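Local coordinates for protein extracellular ligand-binding receptor (Rhodopseudomonas palustris, PDB 3SG0) that probably binds aromatic acids such as benzoylformate (phenylglyoxylate) outside the cytoplasmic membrane, as a solute receptor of the leucine-binding protein family that serves transport, at residues K49-L54 against Y65-D70; E253-G258 against I375-G380; E276-P279 against P283-K286. One frame throughout, in Å; residues are numbered along the deposited sequence. Where two conformers were deposited one is given.

In the fold
All three contacts lie within one periplasmic-binding-protein fold, and none touches another. Interaction 1 joins residues 49-54, running on from helix 41-50, to strand 61-69 of the six-stranded sheet; partly buried, it consists of aliphatic and CH-pi contacts. Interaction 2, also partly buried and largely apolar, sets helix 252-258 against strand 373-378 of the small antiparallel sheet. Neither has a hydrogen bond across it. Interaction 3 is a surface contact between a loop and the start of helix 283-298, where an arginine and a water add polar links to a selenium-aromatic touch. Lys49, Thr50 and Ala52 of interaction 1 touch that same helix. Interactions 2 and 3 come within about 5 Å at their nearest atoms.

Interaction 1: residues K49-L54 against Y65-D70; sequences KTVAAL and YFALDD
In this α/β periplasmic-binding-protein fold, the segment running on from helix 41-50 packs on strand 61-69 of the six-stranded sheet, with Val51 and Leu54 meeting Tyr65 and Ala67. Tyr65 and Ala67, two residues apart on the strand, both point toward residues 49-54, whereas Phe66 between them turns away. Val51 uses its two branches separately: CG1 lies 3.9 Å from Tyr65 CB, while CG2 approaches Ala67 CB at 4.1 Å. A β-branched residue suits this place because its methyls diverge right at the backbone, and the small side chain of Ala67 meets one of them with its CB.

Leu54 meets the tyrosine at a slant. Its CD1 stands over one ring face in a CH-pi contact, 4.0 Å from the Tyr65 centroid and 27° off the ring normal. With chi2 of 176°, CD1 is anti to CA, which leaves CB beside CZ and OH while CD1 lies nearest CE1. Met315 of helix 306-328 touches both Leu54 and Tyr65. The tyrosine hydroxyl is engaged in a hydrogen bond with Pro55 O, of the residue next to Leu54, and Leu54 CB rests 3.5 Å from Tyr65 OH.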
ATOM      1  N   LYS A  49     -11.986   5.379   7.841  1.00  9.65           N
ATOM      2  CA  LYS A  49     -12.054   6.618   8.611  1.00 10.59           C
ATOM      3  C   LYS A  49     -11.652   7.848   7.817  1.00 10.34           C
ATOM      4  O   LYS A  49     -11.991   8.972   8.177  1.00 11.60           O
ATOM      5  CB  LYS A  49     -11.209   6.508   9.875  1.00 11.85           C
ATOM      6  CG  LYS A  49     -11.749   5.501  10.874  1.00 13.45           C
ATOM      7  CD  LYS A  49     -10.849   5.354  12.090  1.00 18.14           C
ATOM      8  CE  LYS A  49     -11.305   4.195  12.966  1.00 24.51           C
ATOM      9  NZ  LYS A  49     -10.316   3.909  14.044  1.00 29.71           N
ATOM     10  N   THR A  50     -10.941   7.629   6.719  1.00  9.70           N
ATOM     11  CA  THR A  50     -10.510   8.721   5.855  1.00  9.83           C
ATOM     12  C   THR A  50     -11.631   9.224   4.941  1.00 10.18           C
ATOM     13  O   THR A  50     -11.604  10.370   4.499  1.00 10.62           O
ATOM     14  CB  THR A  50      -9.264   8.292   5.050  1.00  9.76           C
ATOM     15  OG1 THR A  50      -8.184   8.078   5.967  1.00  9.80           O
ATOM     16  CG2 THR A  50      -8.849   9.330   4.023  1.00 10.00           C
ATOM     17  N   VAL A  51     -12.631   8.380   4.681  1.00 10.29           N
ATOM     18  CA  VAL A  51     -13.700   8.755   3.759  1.00 10.83           C
ATOM     19  C   VAL A  51     -14.329  10.100   4.129  1.00 11.13           C
ATOM     20  O   VAL A  51     -14.547  10.947   3.262  1.00 12.51           O
ATOM     21  CB  VAL A  51     -14.784   7.656   3.673  1.00 10.65           C
ATOM     22  CG1 VAL A  51     -15.932   8.104   2.771  1.00 12.84           C
ATOM     23  CG2 VAL A  51     -14.179   6.360   3.157  1.00 12.00           C
ATOM     24  N   ALA A  52     -14.595  10.308   5.417  1.00 11.21           N
ATOM     25  CA  ALA A  52     -15.256  11.526   5.876  1.00 12.49           C
ATOM     26  C   ALA A  52     -14.415  12.783   5.667  1.00 12.44           C
ATOM     27  O   ALA A  52     -14.935  13.902   5.756  1.00 14.44           O
ATOM     28  CB  ALA A  52     -15.644  11.390   7.341  1.00 14.91           C
ATOM     29  N   ALA A  53     -13.122  12.607   5.410  1.00 12.13           N
ATOM     30  CA  ALA A  53     -12.213  13.730   5.212  1.00 12.53           C
ATOM     31  C   ALA A  53     -12.075  14.120   3.746  1.00 12.37           C
ATOM     32  O   ALA A  53     -11.448  15.121   3.430  1.00 12.93           O
ATOM     33  CB  ALA A  53     -10.838  13.414   5.803  1.00 14.84           C
ATOM     34  N   LEU A  54     -12.656  13.327   2.849  1.00 12.82           N
ATOM     35  CA  LEU A  54     -12.485  13.543   1.415  1.00 12.45           C
ATOM     36  C   LEU A  54     -13.347  14.698   0.921  1.00 14.43           C
ATOM     37  O   LEU A  54     -14.384  14.989   1.504  1.00 15.03           O
ATOM     38  CB  LEU A  54     -12.811  12.264   0.647  1.00 12.92           C
ATOM     39  CG  LEU A  54     -11.925  11.063   0.974  1.00 11.37           C
ATOM     40  CD1 LEU A  54     -12.418   9.842   0.225  1.00 11.66           C
ATOM     41  CD2 LEU A  54     -10.469  11.351   0.651  1.00 13.97           C
ATOM     42  N   TYR A  65     -19.517   9.614  -1.912  1.00 11.48           N
ATOM     43  CA  TYR A  65     -18.691   8.430  -1.719  1.00 10.84           C
ATOM     44  C   TYR A  65     -19.548   7.280  -1.226  1.00 11.11           C
ATOM     45  O   TYR A  65     -20.414   7.464  -0.364  1.00 13.06           O
ATOM     46  CB  TYR A  65     -17.594   8.723  -0.696  1.00 11.86           C
ATOM     47  CG  TYR A  65     -16.696   9.852  -1.135  1.00 11.55           C
ATOM     48  CD1 TYR A  65     -15.616   9.609  -1.971  1.00 11.73           C
ATOM     49  CD2 TYR A  65     -16.941  11.165  -0.748  1.00 13.08           C
ATOM     50  CE1 TYR A  65     -14.799  10.628  -2.401  1.00 11.64           C
ATOM     51  CE2 TYR A  65     -16.121  12.199  -1.177  1.00 13.27           C
ATOM     52  CZ  TYR A  65     -15.051  11.919  -2.003  1.00 12.47           C
ATOM     53  OH  TYR A  65     -14.222  12.926  -2.445  1.00 14.63           O
ATOM     54  N   PHE A  66     -19.297   6.096  -1.772  1.00 10.31           N
ATOM     55  CA  PHE A  66     -19.989   4.876  -1.383  1.00 10.75           C
ATOM     56  C   PHE A  66     -18.945   3.877  -0.950  1.00 10.17           C
ATOM     57  O   PHE A  66     -18.277   3.284  -1.798  1.00 12.45           O
ATOM     58  CB  PHE A  66     -20.749   4.315  -2.577  1.00 12.75           C
ATOM     59  CG  PHE A  66     -21.776   5.255  -3.132  1.00 13.22           C
ATOM     60  CD1 PHE A  66     -23.096   5.178  -2.717  1.00 15.68           C
ATOM     61  CD2 PHE A  66     -21.429   6.222  -4.063  1.00 14.18           C
ATOM     62  CE1 PHE A  66     -24.054   6.045  -3.221  1.00 19.78           C
ATOM     63  CE2 PHE A  66     -22.381   7.093  -4.572  1.00 18.71           C
ATOM     64  CZ  PHE A  66     -23.696   7.003  -4.147  1.00 19.14           C
ATOM     65  N   ALA A  67     -18.789   3.696   0.359  1.00 11.04           N
ATOM     66  CA  ALA A  67     -17.725   2.878   0.922  1.00 11.84           C
ATOM     67  C   ALA A  67     -18.274   1.568   1.475  1.00 11.36           C
ATOM     68  O   ALA A  67     -19.277   1.563   2.194  1.00 14.23           O
ATOM     69  CB  ALA A  67     -17.007   3.649   2.021  1.00 15.24           C
ATOM     70  N   LEU A  68     -17.616   0.465   1.142  1.00  9.80           N
ATOM     71  CA  LEU A  68     -18.043  -0.871   1.538  1.00 11.14           C
ATOM     72  C   LEU A  68     -16.871  -1.657   2.088  1.00  9.60           C
ATOM     73  O   LEU A  68     -15.760  -1.582   1.564  1.00 11.24           O
ATOM     74  CB  LEU A  68     -18.632  -1.626   0.342  1.00 11.46           C
ATOM     75  CG  LEU A  68     -19.900  -1.045  -0.283  1.00 12.22           C
ATOM     76  CD1 LEU A  68     -20.235  -1.736  -1.600  1.00 14.40           C
ATOM     77  CD2 LEU A  68     -21.066  -1.146   0.691  1.00 14.59           C
ATOM     78  N   ASP A  69     -17.122  -2.433   3.133  1.00 10.19           N
ATOM     79  CA  ASP A  69     -16.125  -3.330   3.696  1.00  8.89           C
ATOM     80  C   ASP A  69     -16.112  -4.626   2.886  1.00  8.57           C
ATOM     81  O   ASP A  69     -17.166  -5.218   2.631  1.00 10.41           O
ATOM     82  CB  ASP A  69     -16.511  -3.617   5.151  1.00  9.91           C
ATOM     83  CG  ASP A  69     -15.522  -4.503   5.893  1.00  9.89           C
ATOM     84  OD1 ASP A  69     -14.395  -4.752   5.414  1.00  9.53           O
ATOM     85  OD2 ASP A  69     -15.900  -4.942   7.003  1.00 10.85           O
ATOM     86  N   ASP A  70     -14.931  -5.074   2.471  1.00  8.77           N
ATOM     87  CA  ASP A  70     -14.802  -6.367   1.799  1.00  8.72           C
ATOM     88  C   ASP A  70     -14.254  -7.471   2.695  1.00  8.70           C
ATOM     89  O   ASP A  70     -14.047  -8.588   2.234  1.00  9.11           O
ATOM     90  CB  ASP A  70     -13.986  -6.271   0.502  1.00  9.23           C
ATOM     91  CG  ASP A  70     -12.618  -5.664   0.708  1.00  8.31           C
ATOM     92  OD1 ASP A  70     -11.890  -6.075   1.644  1.00  8.81           O
ATOM     93  OD2 ASP A  70     -12.261  -4.773  -0.102  1.00  8.75           O
TER

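Interaction 2: residues E253-G258 against I375-G380; sequences EFIKLG and IEIRDG
Ile377 meets Phe254 and Ile255 where helix 252-258 packs against strand 373-378 of the small three-stranded antiparallel sheet in this periplasmic-binding-protein fold. Ile377 points toward the helix, and its long branch reaches the rim of the phenylalanine instead of a face: CD1 lies in the ring plane, 3.6 Å from Phe254 CE2. The aromatic side chain reaches this methyl although its first bond is not aimed at the strand. Its CG is anti to the backbone N (chi1 173°), which brings the CD2-CE2 edge of the ring to Ile377 CD1. The two side chains meet at a slant, and Val228 and Gln231 of helix 228-236 also pack on the phenylalanine.

Ile255 faces the strand directly and slides past Ile377 in the opposite direction, with Ile255 CG1 4.0 Å from Ile377 CD1. Paired isoleucines suit this join, since the long branch of each reaches across while the short one meets a further neighbour: Ile377 CG2 approaches Ile255 CG1 at 4.1 Å, and Ile255 CG2 meets Gly380. Phe382 of strand 381-384 touches both isoleucines, so the next strand of the sheet shares in the same apolar cluster.

Beyond Ile377 the chain turns through Asp379 and Gly380. The positive phi of Gly380, 73°, is a conformation that favours glycine, and its backbone packs beside Ile255 without any side chain. Both branches of Ile255 reach the main chain of this turn: CD1 lies 3.7 Å from Gly380 O, and CG2 is 3.7 Å from Gly380 CA and 3.6 Å from Gly380 O.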
ATOM      1  N   GLU A 253      -0.047   0.883  14.929  1.00 11.47           N
ATOM      2  CA  GLU A 253      -0.638  -0.309  15.549  1.00 11.36           C
ATOM      3  C   GLU A 253       0.367  -1.451  15.639  1.00 12.28           C
ATOM      4  O   GLU A 253       0.331  -2.253  16.574  1.00 13.49           O
ATOM      5  CB  GLU A 253      -1.863  -0.791  14.771  1.00 13.36           C
ATOM      6  CG  GLU A 253      -3.012   0.188  14.752  1.00 15.57           C
ATOM      7  CD  GLU A 253      -4.243  -0.370  14.064  1.00 15.79           C
ATOM      8  OE1 GLU A 253      -4.557  -1.557  14.289  1.00 19.25           O
ATOM      9  OE2 GLU A 253      -4.888   0.373  13.301  1.00 17.05           O
ATOM     10  N   PHE A 254       1.251  -1.541  14.656  1.00 10.52           N
ATOM     11  CA  PHE A 254       2.299  -2.554  14.641  1.00 10.67           C
ATOM     12  C   PHE A 254       3.309  -2.286  15.754  1.00 11.38           C
ATOM     13  O   PHE A 254       3.754  -3.207  16.444  1.00 11.88           O
ATOM     14  CB  PHE A 254       2.978  -2.570  13.265  1.00 10.89           C
ATOM     15  CG  PHE A 254       4.187  -3.464  13.179  1.00  9.97           C
ATOM     16  CD1 PHE A 254       4.068  -4.803  12.841  1.00 10.50           C
ATOM     17  CD2 PHE A 254       5.451  -2.951  13.410  1.00 10.97           C
ATOM     18  CE1 PHE A 254       5.183  -5.606  12.751  1.00 11.50           C
ATOM     19  CE2 PHE A 254       6.570  -3.752  13.315  1.00 11.23           C
ATOM     20  CZ  PHE A 254       6.433  -5.087  12.985  1.00 11.08           C
ATOM     21  N   ILE A 255       3.666  -1.021  15.941  1.00 11.48           N
ATOM     22  CA  ILE A 255       4.592  -0.646  17.005  1.00 12.80           C
ATOM     23  C   ILE A 255       3.992  -0.970  18.363  1.00 13.58           C
ATOM     24  O   ILE A 255       4.661  -1.539  19.232  1.00 14.69           O
ATOM     25  CB  ILE A 255       4.968   0.853  16.941  1.00 12.30           C
ATOM     26  CG1 ILE A 255       5.757   1.146  15.660  1.00 13.85           C
ATOM     27  CG2 ILE A 255       5.761   1.275  18.187  1.00 15.29           C
ATOM     28  CD1 ILE A 255       6.126   2.608  15.475  1.00 14.21           C
ATOM     29  N   LYS A 256       2.725  -0.624  18.552  1.00 12.77           N
ATOM     30  CA  LYS A 256       2.065  -0.828  19.838  0.54 15.41           C
ATOM     31  C   LYS A 256       1.947  -2.312  20.183  1.00 14.41           C
ATOM     32  O   LYS A 256       2.255  -2.730  21.303  1.00 15.34           O
ATOM     33  CB  LYS A 256       0.684  -0.175  19.826  0.54 15.11           C
ATOM     34  CG  LYS A 256      -0.088  -0.300  21.131  0.54 17.94           C
ATOM     35  CD  LYS A 256      -1.429   0.411  21.023  0.54 27.87           C
ATOM     36  CE  LYS A 256      -2.318   0.129  22.221  0.54 34.22           C
ATOM     37  NZ  LYS A 256      -3.688   0.682  22.023  0.54 37.11           N
ATOM     38  N   LEU A 257       1.500  -3.106  19.220  1.00 13.28           N
ATOM     39  CA  LEU A 257       1.324  -4.536  19.443  1.00 13.61           C
ATOM     40  C   LEU A 257       2.669  -5.241  19.581  1.00 12.95           C
ATOM     41  O   LEU A 257       2.828  -6.149  20.401  1.00 13.61           O
ATOM     42  CB  LEU A 257       0.516  -5.149  18.300  1.00 14.25           C
ATOM     43  CG  LEU A 257       0.108  -6.613  18.471  1.00 14.78           C
ATOM     44  CD1 LEU A 257      -0.854  -6.766  19.648  1.00 17.69           C
ATOM     45  CD2 LEU A 257      -0.518  -7.145  17.189  1.00 17.32           C
ATOM     46  N   GLY A 258       3.647  -4.815  18.790  1.00 12.77           N
ATOM     47  CA  GLY A 258       4.937  -5.479  18.761  1.00 12.72           C
ATOM     48  C   GLY A 258       5.840  -5.148  19.933  1.00 14.54           C
ATOM     49  O   GLY A 258       6.651  -5.977  20.341  1.00 15.32           O
ATOM     50  N   ILE A 375      13.269   3.112   6.674  1.00 11.06           N
ATOM     51  CA  ILE A 375      12.599   3.463   7.914  1.00 10.97           C
ATOM     52  C   ILE A 375      13.038   2.501   9.007  1.00 11.33           C
ATOM     53  O   ILE A 375      13.176   1.298   8.766  1.00 12.68           O
ATOM     54  CB  ILE A 375      11.060   3.353   7.757  1.00 10.00           C
ATOM     55  CG1 ILE A 375      10.573   4.118   6.519  1.00 11.51           C
ATOM     56  CG2 ILE A 375      10.352   3.817   9.028  1.00 11.52           C
ATOM     57  CD1 ILE A 375      10.877   5.611   6.526  1.00 11.88           C
ATOM     58  N   GLU A 376      13.240   3.030  10.208  1.00 12.09           N
ATOM     59  CA  GLU A 376      13.590   2.227  11.367  1.00 12.07           C
ATOM     60  C   GLU A 376      12.607   2.530  12.489  1.00 12.80           C
ATOM     61  O   GLU A 376      12.195   3.681  12.658  1.00 14.86           O
ATOM     62  CB  GLU A 376      15.012   2.580  11.819  1.00 14.88           C
ATOM     63  CG  GLU A 376      15.573   1.732  12.952  1.00 16.68           C
ATOM     64  CD  GLU A 376      16.942   2.215  13.398  1.00 20.83           C
ATOM     65  OE1 GLU A 376      17.198   3.433  13.303  1.00 20.60           O
ATOM     66  OE2 GLU A 376      17.763   1.380  13.836  1.00 28.01           O
ATOM     67  N   ILE A 377      12.228   1.509  13.255  1.00 12.08           N
ATOM     68  CA  ILE A 377      11.474   1.737  14.483  1.00 13.56           C
ATOM     69  C   ILE A 377      12.479   2.030  15.592  1.00 13.77           C
ATOM     70  O   ILE A 377      13.259   1.161  15.982  1.00 14.92           O
ATOM     71  CB  ILE A 377      10.580   0.535  14.850  1.00 12.60           C
ATOM     72  CG1 ILE A 377       9.586   0.271  13.711  1.00 12.88           C
ATOM     73  CG2 ILE A 377       9.860   0.794  16.166  1.00 15.01           C
ATOM     74  CD1 ILE A 377       8.726  -0.953  13.928  1.00 13.66           C
ATOM     75  N   ARG A 378      12.485   3.277  16.056  1.00 14.83           N
ATOM     76  CA  ARG A 378      13.394   3.716  17.112  0.77 17.37           C
ATOM     77  C   ARG A 378      12.598   4.363  18.225  1.00 17.69           C
ATOM     78  O   ARG A 378      11.859   5.314  17.989  1.00 16.69           O
ATOM     79  CB  ARG A 378      14.402   4.736  16.581  0.77 20.91           C
ATOM     80  CG  ARG A 378      15.530   4.157  15.764  0.77 26.48           C
ATOM     81  CD  ARG A 378      16.810   4.976  15.939  0.77 27.56           C
ATOM     82  NE  ARG A 378      16.612   6.409  15.721  0.77 25.73           N
ATOM     83  CZ  ARG A 378      16.498   6.976  14.524  0.77 27.60           C
ATOM     84  NH1 ARG A 378      16.541   6.227  13.427  0.77 23.59           N
ATOM     85  NH2 ARG A 378      16.330   8.288  14.422  0.77 25.62           N
ATOM     86  N   ASP A 379      12.760   3.849  19.440  1.00 19.91           N
ATOM     87  CA  ASP A 379      12.038   4.372  20.593  1.00 24.14           C
ATOM     88  C   ASP A 379      10.543   4.481  20.315  1.00 21.21           C
ATOM     89  O   ASP A 379       9.899   5.469  20.658  1.00 20.07           O
ATOM     90  CB  ASP A 379      12.615   5.726  21.018  1.00 30.18           C
ATOM     91  CG  ASP A 379      14.059   5.623  21.477  1.00 42.85           C
ATOM     92  OD1 ASP A 379      14.409   4.604  22.110  1.00 44.31           O
ATOM     93  OD2 ASP A 379      14.844   6.554  21.203  1.00 45.34           O
ATOM     94  N   GLY A 380       9.995   3.457  19.673  1.00 18.37           N
ATOM     95  CA  GLY A 380       8.561   3.370  19.487  1.00 18.21           C
ATOM     96  C   GLY A 380       7.983   4.333  18.465  1.00 15.18           C
ATOM     97  O   GLY A 380       6.797   4.654  18.525  1.00 16.58           O
TER

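Interaction 3: residues E276-P279 against P283-K286; sequences EDMP and PFRK
Arg285 makes the polar part of this contact, reaching from the helix to the main chain of Glu276, Met278 and Pro279. Its NH1 donates a weak hydrogen bond to Met278 O, 3.0 Å long but bent to 133° at the hydrogen. The chain turns at chi3 (76°), which swings the guanidinium along the loop, and Glu276 CA lies over one of its faces, offset toward the rim. Nearer the helix, Arg285 CD lies 3.2 Å from Pro279 O. A long, flexible arginine suits this place because it can span to the loop and still present several N-H groups.

A water adds an indirect link, donating to Glu276 OE2 at 2.9 Å and accepting from Arg285 NE at 3.0 Å. The carboxylate has a direct salt bridge with Lys288, and the two nearby cations probably help keep it ionised.

Glu276, Met278 and Pro279 belong to the loop that leads from helix 271-274 into helix 283-298 of the periplasmic-binding-protein fold; it folds back on the first turn of the latter, where Phe284 and Arg285 sit.

The apolar part is a Met-aromatic contact made by selenomethionine Met278. Its chain is extended beyond CG, carrying SE obliquely to the Phe284 ring, 5.0 Å from the centroid. Ala271 touches both side chains. Met278 SE lies 3.9 Å from Phe284 CD2.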
ATOM      1  N   GLU A 276       8.820  13.282   9.427  1.00 11.86           N
ATOM      2  CA  GLU A 276       9.229  14.080  10.583  1.00 13.52           C
ATOM      3  C   GLU A 276      10.734  14.314  10.620  1.00 13.60           C
ATOM      4  O   GLU A 276      11.209  15.203  11.331  1.00 16.20           O
ATOM      5  CB  GLU A 276       8.768  13.435  11.889  1.00 13.25           C
ATOM      6  CG  GLU A 276       7.268  13.495  12.116  1.00 14.88           C
ATOM      7  CD  GLU A 276       6.494  12.599  11.160  1.00 14.15           C
ATOM      8  OE1 GLU A 276       6.804  11.389  11.080  1.00 14.75           O
ATOM      9  OE2 GLU A 276       5.576  13.104  10.472  1.00 15.12           O
ATOM     10  N   ASP A 277      11.486  13.524   9.860  1.00 12.93           N
ATOM     11  CA  ASP A 277      12.937  13.664   9.809  1.00 13.78           C
ATOM     12  C   ASP A 277      13.421  14.352   8.539  1.00 14.75           C
ATOM     13  O   ASP A 277      14.619  14.353   8.241  1.00 17.81           O
ATOM     14  CB  ASP A 277      13.600  12.296   9.981  1.00 14.65           C
ATOM     15  CG  ASP A 277      13.318  11.696  11.336  1.00 14.56           C
ATOM     16  OD1 ASP A 277      13.454  12.437  12.335  1.00 17.67           O
ATOM     17  OD2 ASP A 277      12.938  10.505  11.403  1.00 16.39           O
HETATM   18  N   MSE A 278      12.497  14.965   7.806  1.00 13.14           N
HETATM   19  CA  MSE A 278      12.841  15.704   6.601  1.00 13.03           C
HETATM   20  C   MSE A 278      12.804  17.201   6.906  1.00 13.33           C
HETATM   21  O   MSE A 278      12.278  17.609   7.941  1.00 14.17           O
HETATM   22  CB  MSE A 278      11.864  15.361   5.486  1.00 12.74           C
HETATM   23  CG  MSE A 278      11.903  13.896   5.093  1.00 12.43           C
HETATM   24 SE   MSE A 278      10.647  13.468   3.696  0.63 14.09          SE
HETATM   25  CE  MSE A 278      10.970  11.553   3.633  1.00 14.58           C
ATOM     26  N   PRO A 279      13.368  18.032   6.017  1.00 15.22           N
ATOM     27  CA  PRO A 279      13.353  19.480   6.270  1.00 15.56           C
ATOM     28  C   PRO A 279      11.935  20.021   6.436  1.00 15.42           C
ATOM     29  O   PRO A 279      11.016  19.530   5.784  1.00 14.27           O
ATOM     30  CB  PRO A 279      14.003  20.063   5.009  1.00 18.88           C
ATOM     31  CG  PRO A 279      14.878  18.957   4.498  1.00 19.23           C
ATOM     32  CD  PRO A 279      14.125  17.688   4.799  1.00 15.87           C
ATOM     33  N   PRO A 283       8.222  19.331   0.509  1.00 13.56           N
ATOM     34  CA  PRO A 283       6.884  19.085  -0.032  1.00 13.00           C
ATOM     35  C   PRO A 283       6.215  17.881   0.628  1.00 11.56           C
ATOM     36  O   PRO A 283       4.990  17.850   0.746  1.00 13.26           O
ATOM     37  CB  PRO A 283       7.156  18.797  -1.510  1.00 15.29           C
ATOM     38  CG  PRO A 283       8.374  19.597  -1.811  1.00 21.37           C
ATOM     39  CD  PRO A 283       9.223  19.491  -0.562  1.00 16.22           C
ATOM     40  N   PHE A 284       6.995  16.898   1.064  1.00 11.05           N
ATOM     41  CA  PHE A 284       6.396  15.717   1.680  1.00 10.75           C
ATOM     42  C   PHE A 284       5.763  16.045   3.023  1.00 11.38           C
ATOM     43  O   PHE A 284       4.764  15.435   3.405  1.00 11.86           O
ATOM     44  CB  PHE A 284       7.399  14.574   1.814  1.00 11.26           C
ATOM     45  CG  PHE A 284       7.849  14.016   0.492  1.00  9.62           C
ATOM     46  CD1 PHE A 284       6.931  13.471  -0.396  1.00 10.75           C
ATOM     47  CD2 PHE A 284       9.188  14.033   0.136  1.00 11.73           C
ATOM     48  CE1 PHE A 284       7.338  12.960  -1.615  1.00 11.22           C
ATOM     49  CE2 PHE A 284       9.601  13.523  -1.089  1.00 12.80           C
ATOM     50  CZ  PHE A 284       8.669  12.981  -1.959  1.00 11.87           C
ATOM     51  N   ARG A 285       6.321  17.003   3.749  1.00 12.39           N
ATOM     52  CA  ARG A 285       5.703  17.389   5.015  1.00 11.89           C
ATOM     53  C   ARG A 285       4.425  18.185   4.775  1.00 12.34           C
ATOM     54  O   ARG A 285       3.455  18.058   5.522  1.00 13.81           O
ATOM     55  CB  ARG A 285       6.704  18.128   5.905  1.00 14.16           C
ATOM     56  CG  ARG A 285       7.898  17.245   6.225  1.00 16.19           C
ATOM     57  CD  ARG A 285       8.762  17.807   7.310  1.00 17.48           C
ATOM     58  NE  ARG A 285       8.141  17.620   8.612  1.00 19.40           N
ATOM     59  CZ  ARG A 285       8.741  17.913   9.756  1.00 18.86           C
ATOM     60  NH1 ARG A 285       9.975  18.393   9.744  1.00 19.06           N
ATOM     61  NH2 ARG A 285       8.114  17.719  10.908  1.00 22.10           N
ATOM     62  N   LYS A 286       4.410  18.975   3.710  1.00 13.30           N
ATOM     63  CA  LYS A 286       3.238  19.768   3.365  0.51 13.95           C
ATOM     64  C   LYS A 286       2.060  18.880   2.973  1.00 13.02           C
ATOM     65  O   LYS A 286       0.935  19.076   3.441  1.00 14.13           O
ATOM     66  CB  LYS A 286       3.567  20.733   2.225  0.51 15.48           C
ATOM     67  CG  LYS A 286       2.385  21.562   1.745  0.51 16.46           C
ATOM     68  CD  LYS A 286       2.783  22.432   0.559  0.51 24.54           C
ATOM     69  CE  LYS A 286       1.566  22.998  -0.162  0.51 29.24           C
ATOM     70  NZ  LYS A 286       1.291  24.416   0.198  0.51 33.28           N
TER
HETATM   71  O   HOH W   1       5.860  15.699   9.116  1.00 18.96           O